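Local structure of glypican-1 (Homo sapiens, 4YWT) at residues I436-P439 against E440-V443; L252-C255 against A256-L259; L84-A87 against L88-S92; D286-W289 against R290-L293. The protein carries heparan sulfate chains at the cell surface, through which it binds alpha-4(V) collagen and takes part in Schwann cell myelination. The protein carries 3 engineered substitutions. All blocks are in the same frame, centred on the assembly; numbering follows the deposited sequence.

Contact 1: I436-P439 against E440-V443; sequences INNP and EVEV. With CA (calcium ion), chain G.
N438 turns its side chain onto the two peptides that follow P439, and its OD1 accepts from both. E440 N reaches OD1 at 3.0 Å within the carbonyl plane, though the bond is bent, with 132° at the hydrogen; this is the closure of an Asx turn. V441 N comes to the same OD1 at 3.1 Å from well above that plane, yet its N-H points almost straight at the oxygen (170°). With CG anti to its own backbone N (chi1 -168°), the amide lies over the start of the turn, and ND2 gives its hydrogens to Q435 OE1 and N273 O, so both ends of the amide are used and its rotation is fixed.

The chain then doubles back past a calcium ion, bound at 2.4 Å by I436 O and by three waters. One of these waters donates to V441 O and accepts from V443 N at 3.1 Å; another donates to V443 O at 2.9 Å. The metal thus ties the two limbs together largely through water. A separate water donates to P439 O at 2.7 Å.

E440 bends at chi2 and brings OE2 within 3.7 Å of P439 CG, and OE2 is also hydrogen-bonded to Y423 OH. The turn belongs to the loop between strand 420-421 and helix 450-471, and P439 and E440 rest on helix 268-278.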
loop_
_atom_site.group_PDB
_atom_site.type_symbol
_atom_site.label_atom_id
_atom_site.label_comp_id
_atom_site.label_asym_id
_atom_site.label_seq_id
_atom_site.Cartn_x
_atom_site.Cartn_y
_atom_site.Cartn_z
ATOM N N ILE A 436 -0.871 26.697 10.565
ATOM C CA ILE A 436 -1.635 27.868 10.981
ATOM C C ILE A 436 -0.778 29.136 10.880
ATOM O O ILE A 436 -1.272 30.203 10.512
ATOM C CB ILE A 436 -2.191 27.693 12.424
ATOM C CG1 ILE A 436 -3.009 28.915 12.851
ATOM C CG2 ILE A 436 -1.074 27.402 13.421
ATOM C CD1 ILE A 436 -3.557 28.820 14.265
ATOM N N ASN A 437 0.505 29.005 11.204
ATOM C CA ASN A 437 1.454 30.116 11.147
ATOM C C ASN A 437 2.305 30.203 9.876
ATOM O O ASN A 437 3.204 31.039 9.800
ATOM C CB ASN A 437 2.374 30.072 12.366
ATOM C CG ASN A 437 1.671 30.510 13.634
ATOM O OD1 ASN A 437 0.660 31.211 13.584
ATOM N ND2 ASN A 437 2.205 30.104 14.780
ATOM N N ASN A 438 2.049 29.332 8.901
ATOM C CA ASN A 438 2.876 29.272 7.692
ATOM C C ASN A 438 2.942 30.625 6.980
ATOM O O ASN A 438 1.925 31.146 6.525
ATOM C CB ASN A 438 2.339 28.197 6.739
ATOM C CG ASN A 438 3.304 27.867 5.607
ATOM O OD1 ASN A 438 3.914 28.751 5.006
ATOM N ND2 ASN A 438 3.439 26.580 5.309
ATOM N N PRO A 439 4.155 31.191 6.880
ATOM C CA PRO A 439 4.379 32.531 6.322
ATOM C C PRO A 439 4.105 32.618 4.823
ATOM O O PRO A 439 3.626 33.644 4.342
ATOM C CB PRO A 439 5.861 32.788 6.616
ATOM C CG PRO A 439 6.469 31.429 6.683
ATOM C CD PRO A 439 5.414 30.547 7.293
ATOM N N GLU A 440 4.431 31.555 4.096
ATOM C CA GLU A 440 4.271 31.543 2.647
ATOM C C GLU A 440 2.841 31.245 2.206
ATOM O O GLU A 440 2.329 31.861 1.273
ATOM C CB GLU A 440 5.235 30.532 2.028
ATOM C CG GLU A 440 6.670 30.674 2.526
ATOM C CD GLU A 440 7.166 32.115 2.533
ATOM O OE1 GLU A 440 6.796 32.891 1.626
ATOM O OE2 GLU A 440 7.931 32.471 3.453
ATOM N N VAL A 441 2.206 30.291 2.878
ATOM C CA VAL A 441 0.849 29.891 2.532
ATOM C C VAL A 441 -0.081 30.116 3.714
ATOM O O VAL A 441 0.231 29.722 4.837
ATOM C CB VAL A 441 0.777 28.406 2.119
ATOM C CG1 VAL A 441 -0.567 28.098 1.473
ATOM C CG2 VAL A 441 1.920 28.055 1.185
ATOM N N GLU A 442 -1.232 30.729 3.470
ATOM C CA GLU A 442 -2.184 30.921 4.551
ATOM C C GLU A 442 -3.253 29.849 4.458
ATOM O O GLU A 442 -4.080 29.837 3.545
ATOM C CB GLU A 442 -2.799 32.321 4.516
ATOM C CG GLU A 442 -2.466 33.146 5.753
ATOM C CD GLU A 442 -3.072 34.534 5.725
ATOM O OE1 GLU A 442 -2.309 35.512 5.583
ATOM O OE2 GLU A 442 -4.310 34.648 5.853
ATOM N N VAL A 443 -3.217 28.944 5.428
ATOM C CA VAL A 443 -4.050 27.756 5.412
ATOM C C VAL A 443 -5.010 27.769 6.586
ATOM O O VAL A 443 -4.595 27.936 7.733
ATOM C CB VAL A 443 -3.196 26.475 5.471
ATOM C CG1 VAL A 443 -4.079 25.244 5.374
ATOM C CG2 VAL A 443 -2.149 26.480 4.368
HETATM CA CA CA G . -2.047 31.935 9.075
HETATM O O HOH W 1 1.600 34.135 2.683
HETATM O O HOH W 2 -1.355 30.166 7.621
HETATM O O HOH W 3 -3.940 30.628 8.430
HETATM O O HOH W 4 -1.922 33.106 11.154
#

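Contact 2: L252-C255 against A256-L259; sequences LVYC and AHCL
Y254 presents its ring edge to the face of H257, a T-shaped pair with centroids 5.3 Å apart and planes at 90°. The two side chains run side by side and point the same way.

H257 can be followed outward. CB sits 3.3 Å from Y254 O, the backbone oxygen one turn back, and H257 CG is still 4.0 Å from Y254 O. Because CG lies beside the backbone N (chi1 -62°), the imidazole folds back over the preceding residues. ND1 comes to 3.7 Å from V253 O, and CE1 also lies near that oxygen; ND1 is buried and has no partner in the model. Y254 CD1 stands over the centre of the imidazole face, about as far from CD2 as from the tip atom NE2 (4.0 Å).

H257 belongs to the short helix 255-258, which follows helix 243-253 in the disulfide-rich lobe of the glypican fold, and the two cysteines of this helix bind it to the N-terminal part of the chain: C255 to C61 and C258 to C68. The turn itself is held by C258 N to Y254 O at 3.1 Å and by L259 N to C255 O at 3.0 Å.

Beyond the ring pair, Y254 OH is hydrogen-bonded to K41 NZ, while its ring packs on L76, R79 and S80 of helix 70-129. C255, A256 and L259 touch W415 of strand 414-415.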
loop_
_atom_site.group_PDB
_atom_site.type_symbol
_atom_site.label_atom_id
_atom_site.label_comp_id
_atom_site.label_asym_id
_atom_site.label_seq_id
_atom_site.Cartn_x
_atom_site.Cartn_y
_atom_site.Cartn_z
ATOM N N LEU A 252 6.380 31.339 -5.586
ATOM C CA LEU A 252 7.560 30.501 -5.428
ATOM C C LEU A 252 8.386 30.385 -6.706
ATOM O O LEU A 252 9.612 30.488 -6.674
ATOM C CB LEU A 252 7.148 29.102 -4.963
ATOM C CG LEU A 252 8.274 28.071 -4.854
ATOM C CD1 LEU A 252 9.196 28.419 -3.700
ATOM C CD2 LEU A 252 7.715 26.662 -4.701
ATOM N N VAL A 253 7.710 30.176 -7.830
ATOM C CA VAL A 253 8.388 29.795 -9.063
ATOM C C VAL A 253 8.686 30.962 -10.005
ATOM O O VAL A 253 9.842 31.195 -10.360
ATOM C CB VAL A 253 7.565 28.746 -9.839
ATOM C CG1 VAL A 253 8.296 28.324 -11.101
ATOM C CG2 VAL A 253 7.279 27.538 -8.959
ATOM N N TYR A 254 7.651 31.691 -10.409
ATOM C CA TYR A 254 7.790 32.646 -11.505
ATOM C C TYR A 254 7.794 34.112 -11.084
ATOM O O TYR A 254 7.916 34.998 -11.928
ATOM C CB TYR A 254 6.679 32.414 -12.529
ATOM C CG TYR A 254 6.803 31.089 -13.241
ATOM C CD1 TYR A 254 8.004 30.706 -13.825
ATOM C CD2 TYR A 254 5.731 30.211 -13.310
ATOM C CE1 TYR A 254 8.128 29.492 -14.472
ATOM C CE2 TYR A 254 5.846 28.994 -13.955
ATOM C CZ TYR A 254 7.047 28.639 -14.532
ATOM O OH TYR A 254 7.165 27.428 -15.173
ATOM N N CYS A 255 7.665 34.378 -9.788
ATOM C CA CYS A 255 7.755 35.752 -9.308
ATOM C C CYS A 255 9.201 36.236 -9.344
ATOM O O CYS A 255 9.461 37.439 -9.366
ATOM C CB CYS A 255 7.182 35.881 -7.898
ATOM S SG CYS A 255 5.416 36.269 -7.866
ATOM N N ALA A 256 10.136 35.292 -9.347
ATOM C CA ALA A 256 11.542 35.616 -9.541
ATOM C C ALA A 256 11.730 36.205 -10.933
ATOM O O ALA A 256 12.438 37.196 -11.116
ATOM C CB ALA A 256 12.411 34.384 -9.356
ATOM N N HIS A 257 11.078 35.584 -11.909
ATOM C CA HIS A 257 11.115 36.051 -13.287
ATOM C C HIS A 257 10.519 37.449 -13.394
ATOM O O HIS A 257 11.108 38.342 -14.001
ATOM C CB HIS A 257 10.360 35.088 -14.210
ATOM C CG HIS A 257 10.939 33.707 -14.258
ATOM N ND1 HIS A 257 11.373 33.036 -13.134
ATOM C CD2 HIS A 257 11.149 32.867 -15.300
ATOM C CE1 HIS A 257 11.828 31.846 -13.482
ATOM N NE2 HIS A 257 11.705 31.718 -14.790
ATOM N N CYS A 258 9.351 37.631 -12.789
ATOM C CA CYS A 258 8.630 38.894 -12.881
ATOM C C CYS A 258 9.362 40.043 -12.194
ATOM O O CYS A 258 9.278 41.184 -12.639
ATOM C CB CYS A 258 7.226 38.745 -12.290
ATOM S SG CYS A 258 6.107 37.737 -13.289
ATOM N N LEU A 259 10.083 39.746 -11.118
ATOM C CA LEU A 259 10.762 40.793 -10.359
ATOM C C LEU A 259 12.207 41.004 -10.804
ATOM O O LEU A 259 13.005 41.599 -10.081
ATOM C CB LEU A 259 10.722 40.482 -8.862
ATOM C CG LEU A 259 9.339 40.509 -8.205
ATOM C CD1 LEU A 259 9.471 40.592 -6.693
ATOM C CD2 LEU A 259 8.501 41.664 -8.740
#

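Contact 3: L84-A87 against L88-S92; sequences LETA and LRDSS
L84 and L88 stand one turn apart on helix 70-129, the longest helix of this all-alpha glypican core, and the backbone between them is regular alpha-helix. Its hydrogen bonds run i to i+4: L88 N to L84 O at 2.9 Å, then R89 N to E85 O, D90 N to T86 O and S91 N to A87 O. The first, second and fourth are close to straight, but the third bends to 143° at the hydrogen. L88 CB also rests against this backbone, 3.4 Å from L84 O.

Apolar contacts lie on the side facing the bundle. The leucines with A87 pack on helix 391-404, where A87 meets L399 and K403; L84 also touches C245 and V249 of helix 243-253.

Charge appears on the outer side. R89 bends at chi3, bringing NH2 to 4.3 Å from E85 OE1, beyond a salt bridge, so any attraction is probably modest.

T86 and D90 lie alongside each other without a bond between their side chains. T86 OG1 donates back to A82 O, one turn earlier, and its CG2 faces the carboxylate instead, 4.2 Å from D90 OD1.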
loop_
_atom_site.group_PDB
_atom_site.type_symbol
_atom_site.label_atom_id
_atom_site.label_comp_id
_atom_site.label_asym_id
_atom_site.label_seq_id
_atom_site.Cartn_x
_atom_site.Cartn_y
_atom_site.Cartn_z
ATOM N N LEU A 84 2.970 21.766 -10.811
ATOM C CA LEU A 84 2.905 21.125 -9.498
ATOM C C LEU A 84 1.945 19.934 -9.518
ATOM O O LEU A 84 2.252 18.868 -8.965
ATOM C CB LEU A 84 2.478 22.126 -8.421
ATOM C CG LEU A 84 2.283 21.533 -7.023
ATOM C CD1 LEU A 84 3.545 20.833 -6.545
ATOM C CD2 LEU A 84 1.863 22.603 -6.031
ATOM N N GLU A 85 0.792 20.117 -10.160
ATOM C CA GLU A 85 -0.167 19.023 -10.321
ATOM C C GLU A 85 0.469 17.814 -11.007
ATOM O O GLU A 85 0.334 16.673 -10.541
ATOM C CB GLU A 85 -1.386 19.486 -11.120
ATOM C CG GLU A 85 -2.440 20.203 -10.293
ATOM C CD GLU A 85 -3.728 20.427 -11.063
ATOM O OE1 GLU A 85 -3.721 20.247 -12.300
ATOM O OE2 GLU A 85 -4.748 20.773 -10.432
ATOM N N THR A 86 1.167 18.075 -12.110
ATOM C CA THR A 86 1.828 17.024 -12.877
ATOM C C THR A 86 2.842 16.268 -12.026
ATOM O O THR A 86 2.848 15.031 -12.004
ATOM C CB THR A 86 2.533 17.600 -14.123
ATOM O OG1 THR A 86 1.551 18.050 -15.064
ATOM C CG2 THR A 86 3.404 16.543 -14.785
ATOM N N ALA A 87 3.692 17.012 -11.319
ATOM C CA ALA A 87 4.682 16.394 -10.438
ATOM C C ALA A 87 4.011 15.487 -9.403
ATOM O O ALA A 87 4.355 14.294 -9.265
ATOM C CB ALA A 87 5.511 17.462 -9.748
ATOM N N LEU A 88 3.040 16.060 -8.694
ATOM C CA LEU A 88 2.320 15.344 -7.646
ATOM C C LEU A 88 1.713 14.038 -8.157
ATOM O O LEU A 88 1.961 12.960 -7.596
ATOM C CB LEU A 88 1.226 16.234 -7.053
ATOM C CG LEU A 88 0.534 15.709 -5.793
ATOM C CD1 LEU A 88 1.478 15.755 -4.600
ATOM C CD2 LEU A 88 -0.739 16.490 -5.505
ATOM N N ARG A 89 0.933 14.128 -9.233
ATOM C CA ARG A 89 0.249 12.945 -9.742
ATOM C C ARG A 89 1.228 11.945 -10.354
ATOM O O ARG A 89 0.929 10.753 -10.439
ATOM C CB ARG A 89 -0.821 13.321 -10.768
ATOM C CG ARG A 89 -1.926 12.276 -10.874
ATOM C CD ARG A 89 -2.827 12.495 -12.074
ATOM N NE ARG A 89 -2.862 13.891 -12.491
ATOM C CZ ARG A 89 -3.934 14.673 -12.397
ATOM N NH1 ARG A 89 -5.065 14.196 -11.893
ATOM N NH2 ARG A 89 -3.873 15.933 -12.804
ATOM N N ASP A 90 2.395 12.424 -10.776
ATOM C CA ASP A 90 3.447 11.521 -11.239
ATOM C C ASP A 90 3.982 10.679 -10.084
ATOM O O ASP A 90 4.041 9.440 -10.173
ATOM C CB ASP A 90 4.590 12.299 -11.897
ATOM C CG ASP A 90 4.343 12.567 -13.370
ATOM O OD1 ASP A 90 3.177 12.471 -13.810
ATOM O OD2 ASP A 90 5.318 12.865 -14.091
ATOM N N SER A 91 4.363 11.350 -8.998
ATOM C CA SER A 91 4.845 10.641 -7.810
ATOM C C SER A 91 3.799 9.632 -7.313
ATOM O O SER A 91 4.101 8.441 -7.057
ATOM C CB SER A 91 5.197 11.639 -6.705
ATOM O OG SER A 91 6.108 11.077 -5.776
ATOM N N SER A 92 2.562 10.117 -7.204
ATOM C CA SER A 92 1.437 9.271 -6.829
ATOM C C SER A 92 1.323 8.058 -7.748
ATOM O O SER A 92 1.079 6.946 -7.287
ATOM C CB SER A 92 0.131 10.066 -6.857
ATOM O OG SER A 92 -0.976 9.220 -6.597
#

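Contact 4: D286-W289 against R290-L293; sequences DAEW and RNLL
The first two turns of helix 286-299 hold three side-chain pairs, two of them with i to i+4 spacing. D286, the helix's first residue, reaches forward to R290: NE meets OD1 at 2.8 Å on the syn side, in a salt bridge. A weak second bond from NE to OD2 (3.3 Å) backs it up, and the carboxylate and guanidinium planes stand 84° apart. An acid here probably also gains from the helix's N-terminal end.

W289 and L293 pack through the indole face. L293 CD1 lies over the five-membered ring, 3.8 Å from its centroid, a CH-pi contact, while CD2 comes to 3.5 Å from W289 NE1. The same NE1 donates to V388 O.

The third pair spans three residues: N291 ND2 donates to E288 OE1 at 3.2 Å, arriving from above the carboxylate plane although OE1 lies in the amide's own plane. N291 OD1 takes a water that also bonds to A287 O.

Around them, L292 packs on helix 450-471, W289 on helix 204-236 and edge-to-face with W392, and D286 and R290 on I393 of helix 391-404.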
loop_
_atom_site.group_PDB
_atom_site.type_symbol
_atom_site.label_atom_id
_atom_site.label_comp_id
_atom_site.label_asym_id
_atom_site.label_seq_id
_atom_site.Cartn_x
_atom_site.Cartn_y
_atom_site.Cartn_z
ATOM N N ASP A 286 -0.307 10.750 7.509
ATOM C CA ASP A 286 0.960 10.202 7.996
ATOM C C ASP A 286 0.818 9.107 9.053
ATOM O O ASP A 286 1.278 7.981 8.851
ATOM C CB ASP A 286 1.823 11.337 8.559
ATOM C CG ASP A 286 3.214 10.877 8.944
ATOM O OD1 ASP A 286 3.879 10.235 8.106
ATOM O OD2 ASP A 286 3.643 11.157 10.083
ATOM N N ALA A 287 0.181 9.444 10.169
ATOM C CA ALA A 287 0.089 8.546 11.321
ATOM C C ALA A 287 -0.571 7.206 10.989
ATOM O O ALA A 287 -0.044 6.144 11.328
ATOM C CB ALA A 287 -0.664 9.232 12.453
ATOM N N GLU A 288 -1.721 7.259 10.327
ATOM C CA GLU A 288 -2.479 6.049 10.038
ATOM C C GLU A 288 -1.859 5.253 8.892
ATOM O O GLU A 288 -1.971 4.027 8.850
ATOM C CB GLU A 288 -3.936 6.393 9.725
ATOM C CG GLU A 288 -4.675 7.046 10.884
ATOM C CD GLU A 288 -4.432 6.348 12.212
ATOM O OE1 GLU A 288 -4.509 5.101 12.259
ATOM O OE2 GLU A 288 -4.160 7.049 13.210
ATOM N N TRP A 289 -1.206 5.954 7.968
ATOM C CA TRP A 289 -0.454 5.289 6.908
ATOM C C TRP A 289 0.677 4.474 7.533
ATOM O O TRP A 289 0.858 3.292 7.218
ATOM C CB TRP A 289 0.086 6.319 5.911
ATOM C CG TRP A 289 0.965 5.771 4.822
ATOM C CD1 TRP A 289 2.328 5.721 4.822
ATOM C CD2 TRP A 289 0.544 5.227 3.562
ATOM N NE1 TRP A 289 2.782 5.171 3.647
ATOM C CE2 TRP A 289 1.707 4.859 2.857
ATOM C CE3 TRP A 289 -0.704 5.012 2.966
ATOM C CZ2 TRP A 289 1.661 4.285 1.587
ATOM C CZ3 TRP A 289 -0.747 4.442 1.705
ATOM C CH2 TRP A 289 0.428 4.085 1.029
ATOM N N ARG A 290 1.415 5.107 8.440
ATOM C CA ARG A 290 2.502 4.441 9.151
ATOM C C ARG A 290 1.996 3.278 9.995
ATOM O O ARG A 290 2.644 2.236 10.068
ATOM C CB ARG A 290 3.257 5.433 10.037
ATOM C CG ARG A 290 4.079 6.456 9.270
ATOM C CD ARG A 290 4.845 7.361 10.220
ATOM N NE ARG A 290 5.517 8.451 9.520
ATOM C CZ ARG A 290 6.743 8.372 9.013
ATOM N NH1 ARG A 290 7.438 7.248 9.120
ATOM N NH2 ARG A 290 7.275 9.418 8.394
ATOM N N ASN A 291 0.845 3.461 10.640
ATOM C CA ASN A 291 0.237 2.390 11.424
ATOM C C ASN A 291 -0.093 1.181 10.556
ATOM O O ASN A 291 0.271 0.038 10.880
ATOM C CB ASN A 291 -1.031 2.884 12.125
ATOM C CG ASN A 291 -0.731 3.765 13.322
ATOM O OD1 ASN A 291 0.328 3.653 13.940
ATOM N ND2 ASN A 291 -1.668 4.645 13.658
ATOM N N LEU A 292 -0.781 1.445 9.448
ATOM C CA LEU A 292 -1.161 0.390 8.521
ATOM C C LEU A 292 0.059 -0.351 8.004
ATOM O O LEU A 292 0.108 -1.577 8.056
ATOM C CB LEU A 292 -1.954 0.948 7.340
ATOM C CG LEU A 292 -2.487 -0.165 6.438
ATOM C CD1 LEU A 292 -3.486 -1.010 7.209
ATOM C CD2 LEU A 292 -3.113 0.383 5.166
ATOM N N LEU A 293 1.045 0.393 7.510
ATOM C CA LEU A 293 2.238 -0.230 6.944
ATOM C C LEU A 293 3.021 -1.006 8.002
ATOM O O LEU A 293 3.627 -2.034 7.701
ATOM C CB LEU A 293 3.133 0.815 6.279
ATOM C CG LEU A 293 2.896 1.030 4.781
ATOM C CD1 LEU A 293 1.529 1.641 4.518
ATOM C CD2 LEU A 293 3.995 1.894 4.185
HETATM O O HOH W 5 1.886 6.024 13.459
#

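Overall arrangement
Along the chain the order is contact 3, contact 2, contact 4, contact 1. Contacts 1, 2 and 3 lie on the same side of the chain's centre, 19 to 22 Å apart between centres, while contact 4 sits closest to the middle, about 37 Å from contact 2. No two touch, although nearest atoms of contact 2 come within about 7 Å of contacts 1 and 3. Helix 70-129 carries contact 3 and also packs on contact 2; helix 268-278 meets contacts 1 and 2, and helix 391-404 meets contacts 3 and 4. The elongated core is thus tied together by shared helices, with disulfides and the calcium ion of contact 1 toward one end.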